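Local coordinates for protein peroxiredoxin 6 (Arenicola marina, PDB 2V2G) that probably reduces hydrogen peroxide and organic hydroperoxides to water and alcohols, as a thiol-specific peroxidase of the peroxiredoxin family, at residues P38-P43 / K78-D83; G32-H37 / I67-D72; D25-S30 / P135-K140. The protein carries 1 engineered substitution. All blocks are in the same frame, centred on the assembly; numbering follows the deposited sequence.

The three contacts lie within the thioredoxin-like domain: contact 1 at the ligand pocket, contact 2 next to it in the mixed sheet, contact 3 away from the annotated sites. Contact 2 pairs the parallel strands 31-36 and 64-70. Contact 1 sets the loop leading into helix 43-54, the probable active-site loop, against helix 74-88; its centre is about 12 Å from that of contact 2, and an Arg39-Asp72 salt bridge joins them. Along the chain their segments alternate. Contact 3 encloses both in sequence, joining helix 23-27 to the turn between strands 124-133 and 139-145. Its centre is about 27 Å from that of contact 1 but about 15 Å from that of contact 2, which it touches through Trp26 on Ile67 and Leu27 on Gly32.

Contact 1 of 3, residues P38-P43 / K78-D83; sequences PRDFTP and KEWSED. With BEZ (benzoic acid), chain E.
Aromatic packing between Phe41 and Trp80 holds the loop that follows strand 31-36 against helix 74-88, beside the start of helix 43-54. The two rings meet edge to face: the edge of the indole is turned toward the face of Phe41, with a centroid distance of 5.0 Å from the Phe41 ring to the five-membered ring of Trp80 and planes 60° apart. On the same face of Phe41, Trp80 CB makes a CH-pi contact, 3.8 Å from the ring centroid. The Phe41 rim is bounded by Glu79 CG and by Asp83 OD2, the latter 3.9 Å from Phe41 CD1. That carboxylate oxygen is bonded to Tyr212 of the second subunit, and Lys210 of the same neighbouring chain makes a cation-pi contact with Phe41, placing this ring at the dimer interface.

Trp80 swings its indole away from its own backbone N (chi1 179°), which carries the ring beneath the loop. One face takes Asp40 CA, 3.9 Å from the centroid of the six-membered ring and nearly above it, while Phe41 N lies nearer the rim. The Asp40 carboxylate continues this cover: its plane is tilted only 20° from the indole, and Asp40 CG stands 3.4 Å from Trp80 CE3. Asp40 OD1 is bonded to His37 NE2 and Ser70 OG, and Trp80 NE1 to Thr46 OG1.

At the loop's other end Thr42 OG1 lies 3.0 Å from O2 of benzoic acid, probably hydrogen-bonded although another acceptor competes for the proton. Pro43 CG approaches O1 of the ligand at 3.2 Å. Pro38, Thr42 and the engineered Ser45 occupy the positions of the Pro-Xxx3-Thr-Xxx2-Cys signature of the peroxiredoxin active site.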
ATOM      1  N   PRO A  38      -5.139  -0.772  15.079  1.00 24.00           N
ATOM      2  CA  PRO A  38      -6.510  -0.813  15.650  1.00 24.36           C
ATOM      3  C   PRO A  38      -6.637  -0.605  17.151  1.00 24.44           C
ATOM      4  O   PRO A  38      -7.462   0.186  17.581  1.00 24.86           O
ATOM      5  CB  PRO A  38      -7.052  -2.177  15.181  1.00 24.81           C
ATOM      6  CG  PRO A  38      -6.181  -2.554  14.040  1.00 28.05           C
ATOM      7  CD  PRO A  38      -4.828  -2.007  14.316  1.00 25.37           C
ATOM      8  N   ARG A  39      -5.778  -1.257  17.941  1.00 25.20           N
ATOM      9  CA  ARG A  39      -5.949  -1.264  19.370  1.00 25.50           C
ATOM     10  C   ARG A  39      -4.606  -1.584  20.027  1.00 24.65           C
ATOM     11  O   ARG A  39      -3.899  -2.446  19.572  1.00 26.23           O
ATOM     12  CB  ARG A  39      -7.000  -2.342  19.787  1.00 26.44           C
ATOM     13  CG  ARG A  39      -7.626  -2.088  21.100  1.00 29.49           C
ATOM     14  CD  ARG A  39      -8.680  -1.097  20.881  1.00 34.01           C
ATOM     15  NE  ARG A  39      -9.286  -0.598  22.098  1.00 33.93           N
ATOM     16  CZ  ARG A  39     -10.317  -1.190  22.705  1.00 37.01           C
ATOM     17  NH1 ARG A  39     -10.827  -2.340  22.245  1.00 36.36           N
ATOM     18  NH2 ARG A  39     -10.816  -0.639  23.808  1.00 35.94           N
ATOM     19  N   ASP A  40      -4.314  -0.888  21.118  1.00 25.28           N
ATOM     20  CA  ASP A  40      -3.192  -1.248  21.999  1.00 24.46           C
ATOM     21  C   ASP A  40      -3.447  -2.589  22.616  1.00 25.12           C
ATOM     22  O   ASP A  40      -4.599  -3.026  22.711  1.00 25.73           O
ATOM     23  CB  ASP A  40      -2.976  -0.200  23.109  1.00 25.47           C
ATOM     24  CG  ASP A  40      -2.610   1.162  22.573  1.00 24.40           C
ATOM     25  OD1 ASP A  40      -2.575   1.356  21.319  1.00 26.49           O
ATOM     26  OD2 ASP A  40      -2.417   2.059  23.448  1.00 26.19           O
ATOM     27  N   PHE A  41      -2.373  -3.252  23.065  1.00 24.54           N
ATOM     28  CA  PHE A  41      -2.487  -4.546  23.725  1.00 24.15           C
ATOM     29  C   PHE A  41      -3.146  -5.608  22.812  1.00 23.58           C
ATOM     30  O   PHE A  41      -3.980  -6.427  23.277  1.00 23.87           O
ATOM     31  CB  PHE A  41      -3.241  -4.491  25.092  1.00 25.07           C
ATOM     32  CG  PHE A  41      -2.721  -3.458  26.099  1.00 24.90           C
ATOM     33  CD1 PHE A  41      -1.500  -3.625  26.763  1.00 23.64           C
ATOM     34  CD2 PHE A  41      -3.467  -2.326  26.398  1.00 26.84           C
ATOM     35  CE1 PHE A  41      -1.038  -2.693  27.681  1.00 25.80           C
ATOM     36  CE2 PHE A  41      -3.014  -1.400  27.319  1.00 25.82           C
ATOM     37  CZ  PHE A  41      -1.788  -1.588  27.974  1.00 24.79           C
ATOM     38  N   THR A  42      -2.813  -5.552  21.533  1.00 24.47           N
ATOM     39  CA  THR A  42      -3.178  -6.603  20.605  1.00 25.99           C
ATOM     40  C   THR A  42      -1.935  -7.073  19.865  1.00 25.73           C
ATOM     41  O   THR A  42      -0.955  -6.303  19.724  1.00 25.86           O
ATOM     42  CB  THR A  42      -4.275  -6.132  19.664  1.00 27.09           C
ATOM     43  OG1 THR A  42      -3.755  -5.043  18.889  1.00 27.40           O
ATOM     44  CG2 THR A  42      -5.515  -5.755  20.448  1.00 29.09           C
ATOM     45  N   PRO A  43      -1.933  -8.371  19.458  1.00 26.71           N
ATOM     46  CA  PRO A  43      -0.670  -9.062  19.088  1.00 25.46           C
ATOM     47  C   PRO A  43      -0.014  -8.572  17.803  1.00 24.46           C
ATOM     48  O   PRO A  43       1.183  -8.264  17.785  1.00 24.57           O
ATOM     49  CB  PRO A  43      -1.067 -10.555  19.036  1.00 24.87           C
ATOM     50  CG  PRO A  43      -2.549 -10.552  18.848  1.00 26.40           C
ATOM     51  CD  PRO A  43      -3.069  -9.319  19.565  1.00 26.57           C
ATOM     52  N   LYS A  78       1.281   4.536  26.826  1.00 24.40           N
ATOM     53  CA  LYS A  78       2.501   4.493  27.639  1.00 25.89           C
ATOM     54  C   LYS A  78       2.742   3.107  28.234  1.00 24.92           C
ATOM     55  O   LYS A  78       3.856   2.588  28.157  1.00 26.23           O
ATOM     56  CB  LYS A  78       2.511   5.612  28.688  1.00 26.55           C
ATOM     57  CG  LYS A  78       2.962   6.958  28.062  1.00 29.57           C
ATOM     58  CD  LYS A  78       3.059   8.126  29.058  1.00 29.81           C
ATOM     59  CE  LYS A  78       2.959   9.508  28.350  1.00 31.35           C
ATOM     60  NZ  LYS A  78       2.845  10.561  29.406  1.00 34.40           N
ATOM     61  N   GLU A  79       1.694   2.482  28.760  1.00 25.26           N
ATOM     62  CA  GLU A  79       1.824   1.157  29.347  1.00 24.83           C
ATOM     63  C   GLU A  79       2.139   0.110  28.282  1.00 23.95           C
ATOM     64  O   GLU A  79       3.051  -0.698  28.414  1.00 25.05           O
ATOM     65  CB  GLU A  79       0.549   0.741  30.046  1.00 24.10           C
ATOM     66  CG  GLU A  79       0.704  -0.587  30.785  1.00 26.29           C
ATOM     67  CD  GLU A  79      -0.568  -1.078  31.466  1.00 27.99           C
ATOM     68  OE1 GLU A  79      -1.629  -0.435  31.326  1.00 31.84           O
ATOM     69  OE2 GLU A  79      -0.494  -2.142  32.128  1.00 34.96           O
ATOM     70  N   TRP A  80       1.369   0.135  27.216  1.00 23.51           N
ATOM     71  CA  TRP A  80       1.603  -0.819  26.143  1.00 23.39           C
ATOM     72  C   TRP A  80       2.966  -0.658  25.474  1.00 23.04           C
ATOM     73  O   TRP A  80       3.523  -1.630  24.981  1.00 23.58           O
ATOM     74  CB  TRP A  80       0.477  -0.710  25.126  1.00 23.35           C
ATOM     75  CG  TRP A  80       0.620  -1.633  23.960  1.00 23.43           C
ATOM     76  CD1 TRP A  80       0.773  -2.993  23.984  1.00 23.04           C
ATOM     77  CD2 TRP A  80       0.620  -1.252  22.596  1.00 23.73           C
ATOM     78  NE1 TRP A  80       0.822  -3.474  22.703  1.00 23.24           N
ATOM     79  CE2 TRP A  80       0.744  -2.428  21.828  1.00 22.53           C
ATOM     80  CE3 TRP A  80       0.510  -0.025  21.934  1.00 24.15           C
ATOM     81  CZ2 TRP A  80       0.763  -2.413  20.425  1.00 24.08           C
ATOM     82  CZ3 TRP A  80       0.532  -0.014  20.524  1.00 25.10           C
ATOM     83  CH2 TRP A  80       0.681  -1.201  19.797  1.00 23.25           C
ATOM     84  N   SER A  81       3.496   0.555  25.433  1.00 22.84           N
ATOM     85  CA  SER A  81       4.777   0.788  24.826  1.00 23.99           C
ATOM     86  C   SER A  81       5.887  -0.108  25.479  1.00 22.82           C
ATOM     87  O   SER A  81       6.816  -0.513  24.809  1.00 23.29           O
ATOM     88  CB  SER A  81       5.175   2.266  24.874  1.00 23.84           C
ATOM     89  OG  SER A  81       4.423   3.072  23.997  1.00 28.23           O
ATOM     90  N   GLU A  82       5.746  -0.437  26.774  1.00 23.37           N
ATOM     91  CA  GLU A  82       6.701  -1.346  27.438  1.00 24.26           C
ATOM     92  C   GLU A  82       6.648  -2.761  26.844  1.00 24.35           C
ATOM     93  O   GLU A  82       7.679  -3.444  26.757  1.00 25.52           O
ATOM     94  CB  GLU A  82       6.434  -1.394  28.939  1.00 24.09           C
ATOM     95  CG  GLU A  82       6.706  -0.071  29.672  1.00 26.69           C
ATOM     96  CD  GLU A  82       8.067   0.577  29.294  1.00 31.67           C
ATOM     97  OE1 GLU A  82       9.106  -0.087  29.458  1.00 32.18           O
ATOM     98  OE2 GLU A  82       8.110   1.739  28.829  1.00 34.72           O
ATOM     99  N   ASP A  83       5.463  -3.201  26.446  1.00 23.56           N
ATOM    100  CA  ASP A  83       5.289  -4.482  25.769  1.00 24.98           C
ATOM    101  C   ASP A  83       5.914  -4.412  24.369  1.00 25.03           C
ATOM    102  O   ASP A  83       6.582  -5.357  23.924  1.00 25.01           O
ATOM    103  CB  ASP A  83       3.806  -4.860  25.649  1.00 24.75           C
ATOM    104  CG  ASP A  83       3.128  -5.219  26.985  1.00 25.35           C
ATOM    105  OD1 ASP A  83       3.765  -5.262  28.086  1.00 25.20           O
ATOM    106  OD2 ASP A  83       1.900  -5.454  26.894  1.00 27.81           O
TER
HETATM  107  C   BEZ E1222      -4.009  -7.583  16.330  1.00 26.04           C
HETATM  108  O1  BEZ E1222      -3.717  -8.858  16.451  1.00 25.23           O
HETATM  109  O2  BEZ E1222      -3.224  -6.545  16.405  1.00 19.05           O
HETATM  110  C1  BEZ E1222      -5.470  -7.414  16.125  1.00 27.89           C
HETATM  111  C2  BEZ E1222      -6.074  -6.215  16.455  1.00 28.83           C
HETATM  112  C3  BEZ E1222      -7.423  -6.082  16.275  1.00 29.04           C
HETATM  113  C4  BEZ E1222      -8.172  -7.170  15.823  1.00 29.46           C
HETATM  114  C5  BEZ E1222      -7.571  -8.383  15.460  1.00 31.69           C
HETATM  115  C6  BEZ E1222      -6.196  -8.512  15.627  1.00 29.12           C

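Contact 2 of 3, residues G32-H37 / I67-D72; sequences GVLFSH and IALSCD
Leu34 and Ile67 lie across one another on one face of a parallel strand pair, Leu34 CD1 reaching Ile67 CG2 at 3.6 Å and extending on toward Leu69 CB. Leu34 gains this reach with CG anti to the backbone N (chi1 173°). Beneath these side chains the backbone is tightly joined: Ile67 N donates to Val33 O, and Phe35 N returns a 3.0 Å bond to Ile67 O with an N-H...O angle of 160°. Ile99 of strand 98-100, next to 64-70 in the sheet, continues this apolar face.

On the opposite face, Ala68 CB sits over the Phe35 ring, 4.1 Å from its centroid and displaced toward the rim. Leu49 and Val52 of helix 43-54 also cover Phe35. Strands 31-36 and 64-70, with helices 43-54 and 56-61 between them, make a beta-alpha-beta crossover of the thioredoxin fold; the segment axes are 27° apart, as in a twisted sheet.

Toward the C-terminal ends two waters join the contact. His37 N bonds to Leu69 O at 2.9 Å, and beside this bond water 1 donates to Phe35 O and meets His37 ND1 at the ring edge, 2.7 Å away. Water 2 bridges His37 O and Cys71 N. The imidazole itself is seated on Ser70 CB, which lies 3.6 Å from the His37 ring centroid over one face, while NE2 is held by Asp40 OD1. Without the imidazole, an alanine here would probably leave water 1 and Asp40 OD1 each short of one partner and Ser70 CB without the ring over it. Beyond the ring, Ser70 OG lies 2.9 Å from Asp72 OD2, a bond whose proton has another acceptor available.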
ATOM      1  N   GLY A  32       7.840  12.421   6.554  1.00 23.75           N
ATOM      2  CA  GLY A  32       7.178  11.804   7.671  1.00 24.75           C
ATOM      3  C   GLY A  32       6.391  10.578   7.297  1.00 24.93           C
ATOM      4  O   GLY A  32       5.913  10.498   6.179  1.00 25.40           O
ATOM      5  N   VAL A  33       6.194   9.691   8.262  1.00 24.21           N
ATOM      6  CA  VAL A  33       5.321   8.525   8.096  1.00 23.59           C
ATOM      7  C   VAL A  33       4.380   8.482   9.295  1.00 23.85           C
ATOM      8  O   VAL A  33       4.869   8.348  10.441  1.00 25.76           O
ATOM      9  CB  VAL A  33       6.085   7.158   8.011  1.00 23.01           C
ATOM     10  CG1 VAL A  33       5.121   5.975   8.117  1.00 26.93           C
ATOM     11  CG2 VAL A  33       6.867   7.111   6.690  1.00 24.60           C
ATOM     12  N   LEU A  34       3.091   8.683   9.048  1.00 24.38           N
ATOM     13  CA  LEU A  34       2.056   8.452  10.033  1.00 24.83           C
ATOM     14  C   LEU A  34       1.452   7.087   9.804  1.00 25.54           C
ATOM     15  O   LEU A  34       1.032   6.785   8.689  1.00 25.78           O
ATOM     16  CB  LEU A  34       0.947   9.543   9.938  1.00 24.89           C
ATOM     17  CG  LEU A  34      -0.314   9.412  10.758  1.00 26.66           C
ATOM     18  CD1 LEU A  34       0.076   9.321  12.200  1.00 30.03           C
ATOM     19  CD2 LEU A  34      -1.229  10.673  10.534  1.00 31.14           C
ATOM     20  N   PHE A  35       1.407   6.249  10.832  1.00 24.20           N
ATOM     21  CA  PHE A  35       0.849   4.899  10.658  1.00 25.09           C
ATOM     22  C   PHE A  35      -0.056   4.597  11.806  1.00 25.94           C
ATOM     23  O   PHE A  35       0.204   5.041  12.938  1.00 29.11           O
ATOM     24  CB  PHE A  35       1.940   3.865  10.502  1.00 26.14           C
ATOM     25  CG  PHE A  35       2.849   3.688  11.658  1.00 26.02           C
ATOM     26  CD1 PHE A  35       3.847   4.603  11.902  1.00 26.17           C
ATOM     27  CD2 PHE A  35       2.765   2.525  12.425  1.00 27.98           C
ATOM     28  CE1 PHE A  35       4.741   4.443  13.025  1.00 27.85           C
ATOM     29  CE2 PHE A  35       3.658   2.321  13.477  1.00 28.16           C
ATOM     30  CZ  PHE A  35       4.642   3.267  13.760  1.00 27.83           C
ATOM     31  N   SER A  36      -1.175   3.939  11.531  1.00 24.71           N
ATOM     32  CA  SER A  36      -2.139   3.623  12.557  1.00 23.70           C
ATOM     33  C   SER A  36      -2.181   2.119  12.837  1.00 24.07           C
ATOM     34  O   SER A  36      -1.711   1.282  12.057  1.00 25.29           O
ATOM     35  CB  SER A  36      -3.539   4.098  12.177  1.00 24.29           C
ATOM     36  OG  SER A  36      -3.997   3.373  11.038  1.00 25.60           O
ATOM     37  N   HIS A  37      -2.799   1.790  13.973  1.00 24.71           N
ATOM     38  CA  HIS A  37      -3.140   0.444  14.325  1.00 23.80           C
ATOM     39  C   HIS A  37      -4.450   0.384  15.116  1.00 23.76           C
ATOM     40  O   HIS A  37      -4.886   1.379  15.693  1.00 22.94           O
ATOM     41  CB  HIS A  37      -2.027  -0.230  15.146  1.00 23.57           C
ATOM     42  CG  HIS A  37      -1.841   0.383  16.502  1.00 23.59           C
ATOM     43  ND1 HIS A  37      -1.104   1.532  16.700  1.00 25.33           N
ATOM     44  CD2 HIS A  37      -2.285   0.003  17.726  1.00 24.38           C
ATOM     45  CE1 HIS A  37      -1.152   1.860  17.988  1.00 24.64           C
ATOM     46  NE2 HIS A  37      -1.886   0.968  18.630  1.00 23.85           N
ATOM     47  N   ILE A  67       5.506   8.536  13.352  1.00 22.33           N
ATOM     48  CA  ILE A  67       4.441   8.777  14.325  1.00 23.32           C
ATOM     49  C   ILE A  67       3.311   7.761  14.197  1.00 23.57           C
ATOM     50  O   ILE A  67       2.867   7.512  13.115  1.00 24.07           O
ATOM     51  CB  ILE A  67       3.924  10.274  14.360  1.00 23.17           C
ATOM     52  CG1 ILE A  67       2.973  10.505  15.503  1.00 25.12           C
ATOM     53  CG2 ILE A  67       3.286  10.705  13.062  1.00 23.30           C
ATOM     54  CD1 ILE A  67       2.929  12.038  15.960  1.00 24.83           C
ATOM     55  N   ALA A  68       2.988   7.127  15.340  1.00 23.32           N
ATOM     56  CA  ALA A  68       1.926   6.112  15.416  1.00 24.42           C
ATOM     57  C   ALA A  68       0.608   6.720  15.908  1.00 24.86           C
ATOM     58  O   ALA A  68       0.582   7.826  16.400  1.00 24.81           O
ATOM     59  CB  ALA A  68       2.379   4.965  16.269  1.00 24.99           C
ATOM     60  N   LEU A  69      -0.484   5.957  15.772  1.00 23.96           N
ATOM     61  CA  LEU A  69      -1.849   6.399  16.050  1.00 25.37           C
ATOM     62  C   LEU A  69      -2.764   5.238  16.276  1.00 23.95           C
ATOM     63  O   LEU A  69      -2.779   4.287  15.499  1.00 23.47           O
ATOM     64  CB  LEU A  69      -2.388   7.210  14.922  1.00 25.83           C
ATOM     65  CG  LEU A  69      -3.761   7.823  15.160  1.00 26.62           C
ATOM     66  CD1 LEU A  69      -3.810   9.168  14.443  1.00 27.85           C
ATOM     67  CD2 LEU A  69      -4.928   6.862  14.767  1.00 27.69           C
ATOM     68  N   SER A  70      -3.487   5.278  17.374  1.00 22.79           N
ATOM     69  CA  SER A  70      -4.713   4.501  17.517  1.00 23.19           C
ATOM     70  C   SER A  70      -5.772   5.324  18.287  1.00 22.71           C
ATOM     71  O   SER A  70      -5.518   6.436  18.779  1.00 23.68           O
ATOM     72  CB  SER A  70      -4.450   3.168  18.228  1.00 23.81           C
ATOM     73  OG  SER A  70      -4.417   3.301  19.675  1.00 26.82           O
ATOM     74  N   CYS A  71      -6.957   4.772  18.414  1.00 23.66           N
ATOM     75  CA  CYS A  71      -8.030   5.508  19.131  1.00 23.62           C
ATOM     76  C   CYS A  71      -7.955   5.321  20.657  1.00 24.77           C
ATOM     77  O   CYS A  71      -8.789   5.807  21.384  1.00 25.54           O
ATOM     78  CB  CYS A  71      -9.440   5.224  18.613  1.00 25.88           C
ATOM     79  SG  CYS A  71      -9.626   5.500  16.811  1.00 27.52           S
ATOM     80  N   ASP A  72      -6.939   4.619  21.134  1.00 25.37           N
ATOM     81  CA  ASP A  72      -6.780   4.451  22.580  1.00 26.11           C
ATOM     82  C   ASP A  72      -6.237   5.722  23.259  1.00 26.38           C
ATOM     83  O   ASP A  72      -5.763   6.638  22.595  1.00 26.86           O
ATOM     84  CB  ASP A  72      -5.826   3.288  22.847  1.00 26.88           C
ATOM     85  CG  ASP A  72      -6.397   1.963  22.370  1.00 30.22           C
ATOM     86  OD1 ASP A  72      -7.350   1.461  23.026  1.00 35.55           O
ATOM     87  OD2 ASP A  72      -5.912   1.468  21.314  1.00 32.07           O
TER
HETATM   88  O   HOH W   1       0.114   2.874  14.680  1.00 28.00           O
HETATM   89  O   HOH W   2      -7.599   2.669  16.471  1.00 15.32           O

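Contact 3 of 3, residues D25-S30 / P135-K140; sequences DWLGNS and PDKKLK
Lys137 NZ is gripped by two carbonyl oxygens, Gly28 O at 3.0 Å across the contact and Pro135 O at 2.8 Å within its own turn. The turn links antiparallel strands 124-133 and 139-145 at one side of the thioredoxin-fold sheet, and the ammonium group ties it to the residues leaving helix 23-27. Neither carbonyl is met in its plane: NZ stands 64° out of the plane at Gly28 and 35° out at Pro135. A chain bent at chi2 (-53°) and again at its last torsion folds Lys137 back over both oxygens. On the way its methylene CD passes Leu27 CD2 at 4.2 Å, so the aliphatic part rests lightly against the last helical turn.

Gly28, the first residue to depart from helical geometry, has positive phi, and its carbonyl receives the lysine. Next to it, Asn29 sits at the centre of an inverse gamma turn. Its OD1 lies 3.5 Å from Pro135 CB, and water 3 donates to both Asn29 OD1 and Pro135 O, giving a second, solvent-mediated bridge. The backbones come closest at Ser30 and Pro135, where a CA-H...O contact runs from Pro135 CA to Ser30 O, 3.4 Å apart.

The turn is braced internally by Asp136, whose OD1 accepts from Lys138 N as an Asx turn. The oxygen is approached from above the carboxylate plane. Its other oxygen, OD2, forms a salt bridge with Lys140 NZ, which lies 2.8 Å away on the syn lone pair of Asp136 OD2.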
ATOM      1  N   ASP A  25       3.583  21.518  12.706  1.00 23.78           N
ATOM      2  CA  ASP A  25       4.665  22.030  13.598  1.00 24.01           C
ATOM      3  C   ASP A  25       5.605  20.876  13.972  1.00 25.45           C
ATOM      4  O   ASP A  25       6.824  21.014  13.990  1.00 25.45           O
ATOM      5  CB  ASP A  25       4.087  22.622  14.875  1.00 23.56           C
ATOM      6  CG  ASP A  25       3.326  23.935  14.644  1.00 24.62           C
ATOM      7  OD1 ASP A  25       3.473  24.532  13.557  1.00 27.14           O
ATOM      8  OD2 ASP A  25       2.653  24.422  15.578  1.00 28.20           O
ATOM      9  N   TRP A  26       5.004  19.752  14.304  1.00 24.94           N
ATOM     10  CA  TRP A  26       5.727  18.570  14.735  1.00 24.60           C
ATOM     11  C   TRP A  26       6.524  18.020  13.562  1.00 24.44           C
ATOM     12  O   TRP A  26       7.722  17.728  13.702  1.00 24.96           O
ATOM     13  CB  TRP A  26       4.750  17.490  15.254  1.00 25.61           C
ATOM     14  CG  TRP A  26       5.463  16.226  15.584  1.00 26.43           C
ATOM     15  CD1 TRP A  26       6.131  15.928  16.742  1.00 28.01           C
ATOM     16  CD2 TRP A  26       5.664  15.122  14.718  1.00 27.65           C
ATOM     17  NE1 TRP A  26       6.687  14.682  16.648  1.00 27.28           N
ATOM     18  CE2 TRP A  26       6.446  14.178  15.414  1.00 25.35           C
ATOM     19  CE3 TRP A  26       5.269  14.841  13.417  1.00 27.85           C
ATOM     20  CZ2 TRP A  26       6.813  12.959  14.850  1.00 27.85           C
ATOM     21  CZ3 TRP A  26       5.650  13.600  12.848  1.00 29.01           C
ATOM     22  CH2 TRP A  26       6.438  12.709  13.593  1.00 28.05           C
ATOM     23  N   LEU A  27       5.896  17.935  12.411  1.00 24.62           N
ATOM     24  CA  LEU A  27       6.569  17.421  11.233  1.00 24.82           C
ATOM     25  C   LEU A  27       7.672  18.393  10.731  1.00 24.19           C
ATOM     26  O   LEU A  27       8.813  17.977  10.431  1.00 23.89           O
ATOM     27  CB  LEU A  27       5.606  17.079  10.084  1.00 24.91           C
ATOM     28  CG  LEU A  27       6.270  16.509   8.839  1.00 24.82           C
ATOM     29  CD1 LEU A  27       6.908  15.170   9.165  1.00 27.30           C
ATOM     30  CD2 LEU A  27       5.269  16.261   7.662  1.00 27.73           C
ATOM     31  N   GLY A  28       7.347  19.690  10.658  1.00 23.63           N
ATOM     32  CA  GLY A  28       8.333  20.613  10.109  1.00 24.84           C
ATOM     33  C   GLY A  28       8.698  20.318   8.650  1.00 24.58           C
ATOM     34  O   GLY A  28       7.906  19.741   7.882  1.00 26.86           O
ATOM     35  N   ASN A  29       9.917  20.735   8.274  1.00 26.49           N
ATOM     36  CA  ASN A  29      10.380  20.643   6.883  1.00 25.98           C
ATOM     37  C   ASN A  29      11.042  19.261   6.647  1.00 26.54           C
ATOM     38  O   ASN A  29      12.244  19.179   6.372  1.00 29.03           O
ATOM     39  CB  ASN A  29      11.354  21.792   6.644  1.00 28.04           C
ATOM     40  CG  ASN A  29      11.922  21.836   5.271  1.00 29.37           C
ATOM     41  OD1 ASN A  29      11.266  21.458   4.312  1.00 35.95           O
ATOM     42  ND2 ASN A  29      13.185  22.347   5.157  1.00 33.72           N
ATOM     43  N   SER A  30      10.286  18.215   6.911  1.00 24.59           N
ATOM     44  CA  SER A  30      10.787  16.847   6.944  1.00 25.54           C
ATOM     45  C   SER A  30       9.808  15.900   6.284  1.00 24.88           C
ATOM     46  O   SER A  30       8.592  16.140   6.364  1.00 25.79           O
ATOM     47  CB  SER A  30      10.925  16.380   8.387  1.00 26.40           C
ATOM     48  OG  SER A  30      11.569  15.129   8.468  1.00 25.72           O
ATOM     49  N   PRO A 135       8.004  16.878   2.850  1.00 23.77           N
ATOM     50  CA  PRO A 135       8.303  18.110   3.602  1.00 23.41           C
ATOM     51  C   PRO A 135       7.405  19.296   3.236  1.00 23.77           C
ATOM     52  O   PRO A 135       7.387  20.307   3.943  1.00 24.44           O
ATOM     53  CB  PRO A 135       9.797  18.404   3.261  1.00 24.95           C
ATOM     54  CG  PRO A 135      10.110  17.653   2.137  1.00 24.38           C
ATOM     55  CD  PRO A 135       9.137  16.493   1.980  1.00 25.28           C
ATOM     56  N   ASP A 136       6.697  19.176   2.126  1.00 23.00           N
ATOM     57  CA  ASP A 136       5.731  20.169   1.698  1.00 22.30           C
ATOM     58  C   ASP A 136       4.320  19.908   2.279  1.00 23.56           C
ATOM     59  O   ASP A 136       3.388  20.684   1.993  1.00 24.24           O
ATOM     60  CB  ASP A 136       5.672  20.204   0.196  1.00 22.94           C
ATOM     61  CG  ASP A 136       5.260  18.837  -0.417  1.00 24.52           C
ATOM     62  OD1 ASP A 136       5.028  17.856   0.325  1.00 25.75           O
ATOM     63  OD2 ASP A 136       5.225  18.736  -1.674  1.00 30.05           O
ATOM     64  N   LYS A 137       4.266  18.918   3.156  1.00 23.09           N
ATOM     65  CA  LYS A 137       3.088  18.560   3.959  1.00 22.52           C
ATOM     66  C   LYS A 137       2.079  17.830   3.086  1.00 23.71           C
ATOM     67  O   LYS A 137       0.939  17.561   3.553  1.00 23.59           O
ATOM     68  CB  LYS A 137       2.429  19.797   4.594  1.00 23.47           C
ATOM     69  CG  LYS A 137       3.343  20.790   5.379  1.00 23.01           C
ATOM     70  CD  LYS A 137       4.129  20.098   6.409  1.00 24.17           C
ATOM     71  CE  LYS A 137       5.068  21.119   7.102  1.00 23.94           C
ATOM     72  NZ  LYS A 137       6.191  21.513   6.194  1.00 24.93           N
ATOM     73  N   LYS A 138       2.466  17.493   1.871  1.00 21.49           N
ATOM     74  CA  LYS A 138       1.500  16.777   0.975  1.00 22.79           C
ATOM     75  C   LYS A 138       1.575  15.279   1.095  1.00 22.74           C
ATOM     76  O   LYS A 138       2.682  14.710   1.269  1.00 23.71           O
ATOM     77  CB  LYS A 138       1.718  17.249  -0.470  1.00 23.67           C
ATOM     78  CG  LYS A 138       1.263  18.684  -0.666  1.00 25.08           C
ATOM     79  CD  LYS A 138       1.626  19.185  -2.037  1.00 27.62           C
ATOM     80  CE  LYS A 138       1.245  20.636  -2.283  1.00 31.10           C
ATOM     81  NZ  LYS A 138       1.351  20.899  -3.741  1.00 35.21           N
ATOM     82  N   LEU A 139       0.428  14.599   0.958  1.00 21.88           N
ATOM     83  CA  LEU A 139       0.454  13.149   0.917  1.00 21.77           C
ATOM     84  C   LEU A 139       1.121  12.605  -0.370  1.00 23.03           C
ATOM     85  O   LEU A 139       0.689  12.878  -1.473  1.00 22.90           O
ATOM     86  CB  LEU A 139      -0.973  12.590   1.063  1.00 21.75           C
ATOM     87  CG  LEU A 139      -1.072  11.066   1.085  1.00 21.99           C
ATOM     88  CD1 LEU A 139      -0.425  10.488   2.352  1.00 24.49           C
ATOM     89  CD2 LEU A 139      -2.557  10.675   0.960  1.00 23.46           C
ATOM     90  N   LYS A 140       2.131  11.776  -0.215  1.00 22.54           N
ATOM     91  CA  LYS A 140       2.867  11.258  -1.363  1.00 22.65           C
ATOM     92  C   LYS A 140       2.535   9.794  -1.748  1.00 21.96           C
ATOM     93  O   LYS A 140       2.683   9.398  -2.925  1.00 21.93           O
ATOM     94  CB  LYS A 140       4.385  11.339  -1.113  1.00 24.03           C
ATOM     95  CG  LYS A 140       4.968  12.702  -0.746  1.00 23.71           C
ATOM     96  CD  LYS A 140       4.697  13.716  -1.857  1.00 25.12           C
ATOM     97  CE  LYS A 140       5.144  15.159  -1.487  1.00 27.86           C
ATOM     98  NZ  LYS A 140       4.886  16.135  -2.602  1.00 28.05           N
TER
HETATM   99  O   HOH W   3       8.526  22.640   5.207  0.50 17.46           O